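Local coordinates for Ketoacyl_synth_N domain-containing protein (Photorhabdus luminescens subsp. laumondii, PDB 6SMO), which probably contributes to 3-oxoacyl-[acyl-carrier-protein] synthase activity in lipid metabolism, and helps line the pocket that holds a pentaoxo-dodecanal chain, at residues Thr8-Ile13 against Ser239-Leu244; Met79-Ser84 against Phe224-Glu229; Lys3-Thr8 against Glu171-Gly176. All coordinates share one frame; numbering follows the deposited sequence.

Contact 1 (Thr8-Ile13 against Ser239-Leu244); sequences TGVGAI and SILCEL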
loop_
_atom_site.group_PDB
_atom_site.type_symbol
_atom_site.label_atom_id
_atom_site.label_comp_id
_atom_site.label_asym_id
_atom_site.label_seq_id
_atom_site.Cartn_x
_atom_site.Cartn_y
_atom_site.Cartn_z
ATOM N N THR C 8 10.868 12.712 18.746
ATOM C CA THR C 8 12.305 12.968 19.048
ATOM C C THR C 8 12.983 13.729 17.900
ATOM O O THR C 8 13.967 14.441 18.183
ATOM C CB THR C 8 13.041 11.660 19.365
ATOM O OG1 THR C 8 12.721 10.700 18.357
ATOM C CG2 THR C 8 12.685 11.113 20.730
ATOM N N GLY C 9 12.492 13.587 16.664
ATOM C CA GLY C 9 13.047 14.265 15.475
ATOM C C GLY C 9 11.980 14.544 14.430
ATOM O O GLY C 9 11.022 13.752 14.338
ATOM N N VAL C 10 12.143 15.634 13.673
ATOM C CA VAL C 10 11.214 16.060 12.584
ATOM C C VAL C 10 12.036 16.574 11.396
ATOM O O VAL C 10 13.076 17.222 11.626
ATOM C CB VAL C 10 10.208 17.123 13.069
ATOM C CG1 VAL C 10 9.195 16.538 14.040
ATOM C CG2 VAL C 10 10.896 18.336 13.680
ATOM N N GLY C 11 11.573 16.279 10.179
ATOM C CA GLY C 11 12.148 16.766 8.911
ATOM C C GLY C 11 11.058 16.981 7.876
ATOM O O GLY C 11 10.125 16.156 7.824
ATOM N N ALA C 12 11.113 18.096 7.145
ATOM C CA ALA C 12 10.134 18.431 6.089
ATOM C C ALA C 12 10.806 19.291 5.023
ATOM O O ALA C 12 11.776 19.932 5.346
ATOM C CB ALA C 12 9.010 19.200 6.703
ATOM N N ILE C 13 10.302 19.276 3.793
ATOM C CA ILE C 13 10.806 20.166 2.705
ATOM C C ILE C 13 9.577 20.789 2.045
ATOM O O ILE C 13 8.595 20.111 1.913
ATOM C CB ILE C 13 11.709 19.430 1.705
ATOM C CG1 ILE C 13 11.000 18.261 1.029
ATOM C CG2 ILE C 13 12.988 18.977 2.365
ATOM C CD1 ILE C 13 11.766 17.696 -0.126
ATOM N N SER C 239 16.666 14.423 22.999
ATOM C CA SER C 239 15.982 15.742 23.058
ATOM C C SER C 239 14.531 15.569 22.596
ATOM O O SER C 239 14.275 15.689 21.382
ATOM C CB SER C 239 16.709 16.771 22.229
ATOM O OG SER C 239 18.032 16.961 22.707
ATOM N N ILE C 240 13.624 15.280 23.538
ATOM C CA ILE C 240 12.178 15.013 23.274
ATOM C C ILE C 240 11.496 16.344 22.934
ATOM O O ILE C 240 11.485 17.238 23.803
ATOM C CB ILE C 240 11.508 14.320 24.481
ATOM C CG1 ILE C 240 12.215 13.016 24.867
ATOM C CG2 ILE C 240 10.028 14.087 24.216
ATOM C CD1 ILE C 240 11.976 12.591 26.298
ATOM N N LEU C 241 10.949 16.464 21.720
ATOM C CA LEU C 241 10.229 17.677 21.245
ATOM C C LEU C 241 8.889 17.793 21.981
ATOM O O LEU C 241 8.637 18.852 22.590
ATOM C CB LEU C 241 10.010 17.601 19.729
ATOM C CG LEU C 241 11.166 18.107 18.869
ATOM C CD1 LEU C 241 12.354 17.162 18.937
ATOM C CD2 LEU C 241 10.720 18.298 17.427
ATOM N N CYS C 242 8.069 16.739 21.916
ATOM C CA CYS C 242 6.702 16.684 22.497
ATOM C C CYS C 242 6.250 15.226 22.642
ATOM O O CYS C 242 6.980 14.329 22.174
ATOM C CB CYS C 242 5.715 17.458 21.630
ATOM S SG CYS C 242 5.538 16.782 19.959
ATOM N N GLU C 243 5.090 15.015 23.272
ATOM C CA GLU C 243 4.452 13.688 23.476
ATOM C C GLU C 243 3.157 13.626 22.656
ATOM O O GLU C 243 2.360 14.579 22.753
ATOM C CB GLU C 243 4.162 13.465 24.963
ATOM C CG GLU C 243 3.713 12.052 25.293
ATOM C CD GLU C 243 3.413 11.793 26.760
ATOM O OE1 GLU C 243 3.328 12.769 27.532
ATOM O OE2 GLU C 243 3.264 10.611 27.128
ATOM N N LEU C 244 2.963 12.553 21.880
ATOM C CA LEU C 244 1.688 12.264 21.169
ATOM C C LEU C 244 0.712 11.640 22.172
ATOM O O LEU C 244 0.930 10.478 22.569
ATOM C CB LEU C 244 1.950 11.335 19.978
ATOM C CG LEU C 244 0.830 11.274 18.938
ATOM C CD1 LEU C 244 1.390 11.017 17.548
ATOM C CD2 LEU C 244 -0.207 10.218 19.296
#
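Thr8 OG1, on the residue whose carbonyl faces Leu241, is a buried hydroxyl within hydrogen-bonding reach of two oxygens, Glu228 OE2 and Val226 O of the adjoining strand 218-229, between which its one proton must be shared or divided. Here strand 5-13 of the thiolase-type sheet has antiparallel neighbours on both flanks, and the segment 239-244 leads into the second of them, strand 242-251. That entry is irregular. Leu241 and Cys242 both face Val7, which makes a classic beta bulge, and Leu241 keeps a backbone hydrogen bond to Val7. The two segments come closest at one end, with Thr8 CA 4.7 Å from Ile240 CA, and no hydrogen bond joins the segment 8-13 to 239-244. Thr8 O and Ser239 O, 3.4 Å apart, are two acceptors that merely lie near each other.

Leu241 and Thr8 carry the contact together, and the two leucine methyls do the side-chain touching. With CG beside the backbone N and opposite the carbonyl carbon (chi1 -86°), the side chain turns toward strand 5-13. A chi2 of 71° folds CD1 back to Thr8 O, 3.3 Å away, while CD2 extends farther toward Val10. Residues of helix 319-329 and the loop after it complete the surroundings: Leu241 touches Ser326 and Ser330, and Val10 touches Val323 and Ser327. Val10 and Leu241 cross obliquely, and both valine methyls meet the same leucine branch, Val10 CG2 at 3.8 Å and Val10 CG1 at 4.1 Å from Leu241 CD2.

Contact 2 (Met79-Ser84 against Phe224-Glu229); sequences MALKAS and FLVLEE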
loop_
_atom_site.group_PDB
_atom_site.type_symbol
_atom_site.label_atom_id
_atom_site.label_comp_id
_atom_site.label_asym_id
_atom_site.label_seq_id
_atom_site.Cartn_x
_atom_site.Cartn_y
_atom_site.Cartn_z
ATOM N N MET C 79 16.700 14.023 7.317
ATOM C CA MET C 79 16.696 15.264 8.142
ATOM C C MET C 79 16.119 14.960 9.531
ATOM O O MET C 79 16.690 15.454 10.524
ATOM C CB MET C 79 15.866 16.370 7.480
ATOM C CG MET C 79 16.543 16.998 6.277
ATOM S SD MET C 79 15.428 18.051 5.313
ATOM C CE MET C 79 16.455 18.384 3.883
ATOM N N ALA C 80 15.038 14.174 9.588
ATOM C CA ALA C 80 14.307 13.805 10.825
ATOM C C ALA C 80 15.186 12.916 11.717
ATOM O O ALA C 80 15.204 13.151 12.942
ATOM C CB ALA C 80 13.008 13.124 10.469
ATOM N N LEU C 81 15.883 11.937 11.129
ATOM C CA LEU C 81 16.775 10.991 11.855
ATOM C C LEU C 81 18.008 11.733 12.389
ATOM O O LEU C 81 18.503 11.342 13.465
ATOM C CB LEU C 81 17.190 9.845 10.924
ATOM C CG LEU C 81 16.129 8.774 10.675
ATOM C CD1 LEU C 81 16.556 7.841 9.552
ATOM C CD2 LEU C 81 15.840 7.979 11.941
ATOM N N LYS C 82 18.487 12.751 11.665
ATOM C CA LYS C 82 19.686 13.549 12.041
ATOM C C LYS C 82 19.348 14.426 13.254
ATOM O O LYS C 82 20.224 14.588 14.125
ATOM C CB LYS C 82 20.172 14.405 10.866
ATOM C CG LYS C 82 21.685 14.546 10.758
ATOM C CD LYS C 82 22.357 13.316 10.182
ATOM C CE LYS C 82 23.866 13.427 10.131
ATOM N NZ LYS C 82 24.472 12.276 9.420
ATOM N N ALA C 83 18.125 14.967 13.297
ATOM C CA ALA C 83 17.601 15.820 14.390
ATOM C C ALA C 83 17.386 14.979 15.657
ATOM O O ALA C 83 17.620 15.512 16.759
ATOM C CB ALA C 83 16.321 16.492 13.954
ATOM N N SER C 84 16.956 13.722 15.501
ATOM C CA SER C 84 16.672 12.770 16.609
ATOM C C SER C 84 17.979 12.306 17.265
ATOM O O SER C 84 17.936 11.944 18.458
ATOM C CB SER C 84 15.856 11.596 16.126
ATOM O OG SER C 84 16.611 10.780 15.244
ATOM N N PHE C 224 8.042 14.325 7.681
ATOM C CA PHE C 224 8.228 13.072 8.460
ATOM C C PHE C 224 8.569 13.404 9.917
ATOM O O PHE C 224 9.209 14.445 10.177
ATOM C CB PHE C 224 9.305 12.194 7.819
ATOM C CG PHE C 224 8.793 11.266 6.746
ATOM C CD1 PHE C 224 8.654 11.699 5.436
ATOM C CD2 PHE C 224 8.442 9.959 7.050
ATOM C CE1 PHE C 224 8.179 10.845 4.454
ATOM C CE2 PHE C 224 7.967 9.106 6.066
ATOM C CZ PHE C 224 7.836 9.550 4.770
ATOM N N LEU C 225 8.137 12.528 10.830
ATOM C CA LEU C 225 8.421 12.587 12.288
ATOM C C LEU C 225 9.094 11.278 12.711
ATOM O O LEU C 225 8.758 10.227 12.129
ATOM C CB LEU C 225 7.108 12.794 13.054
ATOM C CG LEU C 225 6.352 14.087 12.750
ATOM C CD1 LEU C 225 5.350 13.887 11.621
ATOM C CD2 LEU C 225 5.643 14.603 13.993
ATOM N N VAL C 226 10.010 11.347 13.681
ATOM C CA VAL C 226 10.618 10.163 14.355
ATOM C C VAL C 226 9.865 9.933 15.670
ATOM O O VAL C 226 10.287 10.488 16.703
ATOM C CB VAL C 226 12.132 10.341 14.586
ATOM C CG1 VAL C 226 12.754 9.122 15.255
ATOM C CG2 VAL C 226 12.867 10.663 13.296
ATOM N N LEU C 227 8.770 9.169 15.613
ATOM C CA LEU C 227 8.025 8.677 16.803
ATOM C C LEU C 227 8.803 7.505 17.410
ATOM O O LEU C 227 9.276 6.652 16.634
ATOM C CB LEU C 227 6.612 8.247 16.388
ATOM C CG LEU C 227 5.519 9.301 16.562
ATOM C CD1 LEU C 227 5.888 10.605 15.871
ATOM C CD2 LEU C 227 4.185 8.780 16.046
ATOM N N GLU C 228 8.943 7.475 18.738
ATOM C CA GLU C 228 9.551 6.330 19.468
ATOM C C GLU C 228 9.007 6.258 20.899
ATOM O O GLU C 228 8.501 7.279 21.404
ATOM C CB GLU C 228 11.079 6.415 19.451
ATOM C CG GLU C 228 11.644 7.708 20.010
ATOM C CD GLU C 228 13.160 7.710 20.113
ATOM O OE1 GLU C 228 13.694 6.987 20.979
ATOM O OE2 GLU C 228 13.805 8.419 19.316
ATOM N N GLU C 229 9.124 5.075 21.511
ATOM C CA GLU C 229 8.629 4.750 22.876
ATOM C C GLU C 229 9.358 5.636 23.894
ATOM O O GLU C 229 10.568 5.877 23.708
ATOM C CB GLU C 229 8.827 3.256 23.147
ATOM C CG GLU C 229 8.040 2.733 24.335
ATOM C CD GLU C 229 8.813 2.670 25.641
ATOM O OE1 GLU C 229 8.288 3.161 26.662
ATOM O OE2 GLU C 229 9.935 2.123 25.635
#
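In the layered thiolase-type fold, the last turns of helix 68-84 cover one face of the central sheet, and Ala80, Leu81 and Ser84 settle there on Val226 of strand 218-229. The two segment axes pass 7.8 Å apart at a crossing angle of -43°, and Ala80 and Ser84 present small side chains to the valine. Val226 points at the helix and spreads its methyls along it. CG1 lies anti to the backbone N (chi1 -179°) and reaches Ser84 CB at 4.1 Å. CG2 takes the other end, lying 3.8 Å from Ala80 CB and 4.2 Å from Leu81 CD2, so the valine spans a full helical turn. Leu182 of strand 180-187 touches both Leu81 and Val226 and closes the packing beside them. Leu225, the preceding strand residue, turns to the opposite face and packs on Ile166 of helix 161-175. Next to the Ala80-Val226 pair, Ala80 CB also lies 4.0 Å from Phe224 O. No hydrogen bond joins the segments 79-84 and 224-229; the serine spends its hydroxyl within its own helix, Ser84 OG donating to Leu81 O over 2.7 Å from above the carbonyl plane, 39° out of it.

Contact 3 (Lys3-Thr8 against Glu171-Gly176); sequences KRVVVT and EAISNG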
loop_
_atom_site.group_PDB
_atom_site.type_symbol
_atom_site.label_atom_id
_atom_site.label_comp_id
_atom_site.label_asym_id
_atom_site.label_seq_id
_atom_site.Cartn_x
_atom_site.Cartn_y
_atom_site.Cartn_z
ATOM N N LYS C 3 1.760 1.977 25.828
ATOM C CA LYS C 3 3.101 2.615 25.939
ATOM C C LYS C 3 2.986 4.082 25.511
ATOM O O LYS C 3 2.256 4.360 24.539
ATOM C CB LYS C 3 4.124 1.887 25.062
ATOM C CG LYS C 3 4.394 0.435 25.434
ATOM C CD LYS C 3 5.385 0.274 26.565
ATOM C CE LYS C 3 5.707 -1.176 26.862
ATOM N NZ LYS C 3 6.790 -1.302 27.866
ATOM N N ARG C 4 3.685 4.978 26.212
ATOM C CA ARG C 4 3.717 6.433 25.910
ATOM C C ARG C 4 4.626 6.662 24.696
ATOM O O ARG C 4 5.755 6.132 24.695
ATOM C CB ARG C 4 4.179 7.221 27.141
ATOM C CG ARG C 4 3.220 7.132 28.321
ATOM C CD ARG C 4 3.777 7.766 29.581
ATOM N NE ARG C 4 3.784 9.223 29.521
ATOM C CZ ARG C 4 4.247 10.024 30.480
ATOM N NH1 ARG C 4 4.201 11.336 30.320
ATOM N NH2 ARG C 4 4.755 9.517 31.592
ATOM N N VAL C 5 4.134 7.409 23.702
ATOM C CA VAL C 5 4.834 7.704 22.415
ATOM C C VAL C 5 5.247 9.180 22.420
ATOM O O VAL C 5 4.409 10.024 22.800
ATOM C CB VAL C 5 3.938 7.377 21.204
ATOM C CG1 VAL C 5 4.684 7.527 19.886
ATOM C CG2 VAL C 5 3.325 5.990 21.312
ATOM N N VAL C 6 6.482 9.473 22.000
ATOM C CA VAL C 6 7.078 10.845 22.001
ATOM C C VAL C 6 7.759 11.107 20.653
ATOM O O VAL C 6 8.286 10.149 20.054
ATOM C CB VAL C 6 8.060 11.034 23.175
ATOM C CG1 VAL C 6 7.332 11.134 24.506
ATOM C CG2 VAL C 6 9.122 9.946 23.226
ATOM N N VAL C 7 7.743 12.368 20.209
ATOM C CA VAL C 7 8.423 12.858 18.971
ATOM C C VAL C 7 9.838 13.302 19.363
ATOM O O VAL C 7 9.950 14.182 20.239
ATOM C CB VAL C 7 7.638 14.009 18.312
ATOM C CG1 VAL C 7 8.254 14.433 16.986
ATOM C CG2 VAL C 7 6.166 13.666 18.126
ATOM N N THR C 8 10.868 12.712 18.746
ATOM C CA THR C 8 12.305 12.968 19.048
ATOM C C THR C 8 12.983 13.729 17.900
ATOM O O THR C 8 13.967 14.441 18.183
ATOM C CB THR C 8 13.041 11.660 19.365
ATOM O OG1 THR C 8 12.721 10.700 18.357
ATOM C CG2 THR C 8 12.685 11.113 20.730
ATOM N N GLU C 171 0.131 3.770 17.559
ATOM C CA GLU C 171 -0.610 2.578 18.063
ATOM C C GLU C 171 0.300 1.343 18.026
ATOM O O GLU C 171 0.203 0.516 18.954
ATOM C CB GLU C 171 -1.888 2.335 17.254
ATOM C CG GLU C 171 -3.146 2.813 17.957
ATOM C CD GLU C 171 -3.505 2.023 19.205
ATOM O OE1 GLU C 171 -3.892 2.652 20.211
ATOM O OE2 GLU C 171 -3.395 0.778 19.169
ATOM N N ALA C 172 1.139 1.220 16.992
ATOM C CA ALA C 172 2.125 0.125 16.832
ATOM C C ALA C 172 3.152 0.184 17.972
ATOM O O ALA C 172 3.519 -0.891 18.484
ATOM C CB ALA C 172 2.786 0.211 15.478
ATOM N N ILE C 173 3.583 1.392 18.354
ATOM C CA ILE C 173 4.514 1.633 19.500
ATOM C C ILE C 173 3.759 1.370 20.810
ATOM O O ILE C 173 4.369 0.781 21.726
ATOM C CB ILE C 173 5.115 3.056 19.458
ATOM C CG1 ILE C 173 5.952 3.286 18.197
ATOM C CG2 ILE C 173 5.923 3.341 20.717
ATOM C CD1 ILE C 173 6.210 4.742 17.885
ATOM N N SER C 174 2.493 1.795 20.893
ATOM C CA SER C 174 1.603 1.617 22.072
ATOM C C SER C 174 1.445 0.125 22.394
ATOM O O SER C 174 1.601 -0.242 23.577
ATOM C CB SER C 174 0.262 2.271 21.851
ATOM O OG SER C 174 0.413 3.653 21.568
ATOM N N ASN C 175 1.158 -0.695 21.377
ATOM C CA ASN C 175 0.896 -2.156 21.508
ATOM C C ASN C 175 2.219 -2.928 21.607
ATOM O O ASN C 175 2.171 -4.122 21.962
ATOM C CB ASN C 175 0.037 -2.675 20.351
ATOM C CG ASN C 175 -1.357 -2.083 20.341
ATOM O OD1 ASN C 175 -1.996 -1.967 21.386
ATOM N ND2 ASN C 175 -1.842 -1.712 19.166
ATOM N N GLY C 176 3.348 -2.281 21.295
ATOM C CA GLY C 176 4.705 -2.836 21.472
ATOM C C GLY C 176 5.158 -3.646 20.269
ATOM O O GLY C 176 5.838 -4.670 20.476
#
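Ile173, near the C-terminal end of helix 161-175, meets Val5 at its CB and at the ends of both branches. Its CB lies 3.9 Å from Val5 CG2, and its short branch, Ile173 CG2, meets the same methyl at 3.8 Å. The long branch leaves with CG1 opposite the carbonyl carbon (chi1 -62°) and runs on extended, which carries Ile173 CD1 to within 3.8 Å of Val5 CG1. Each valine methyl thus receives one isoleucine branch. Ser174 flanks this pair: its OG is 3.7 Å from Val5 CG2, but its hydroxyl hydrogen-bonds to Ala170 O, one turn back in its own helix. Two residues before Val5, Lys3 lies against the helix end, its CG 3.4 Å from Ser174 O, before a bend at chi2 (-82°) leads the amine away. The helix stops there in a Schellman motif, with Gly176, at positive phi, as the C-prime residue. The contact thus joins the start of strand 5-13 to the end of helix 161-175, with Leu227 of strand 218-229 touching both Val5 and Ile173; Arg209 of a neighbouring subunit, the PKS_KS domain-containing protein, forms a salt bridge with Glu171 of the helix.

How the contacts relate
Strand 5-13 ties the three contacts together: it supplies the first segment of contacts 1 and 3, which share Thr8, and it neighbours the strand of contact 2 in the sheet. The centres of contacts 1 and 2 lie about 6 Å apart, and contact 3 is about 13 Å from either centre. Along the chain the order is 3-8, 8-13, 79-84, 171-176, 224-229, 239-244, so contact 3 crosses both others, whereas contact 2 falls wholly between the halves of contact 1. Helices 68-84 and 161-175 pack on opposite faces of strand 218-229. Early and late parts of the chain are thereby assembled with helices on both faces of one sheet, as in the layered alpha/beta thiolase fold.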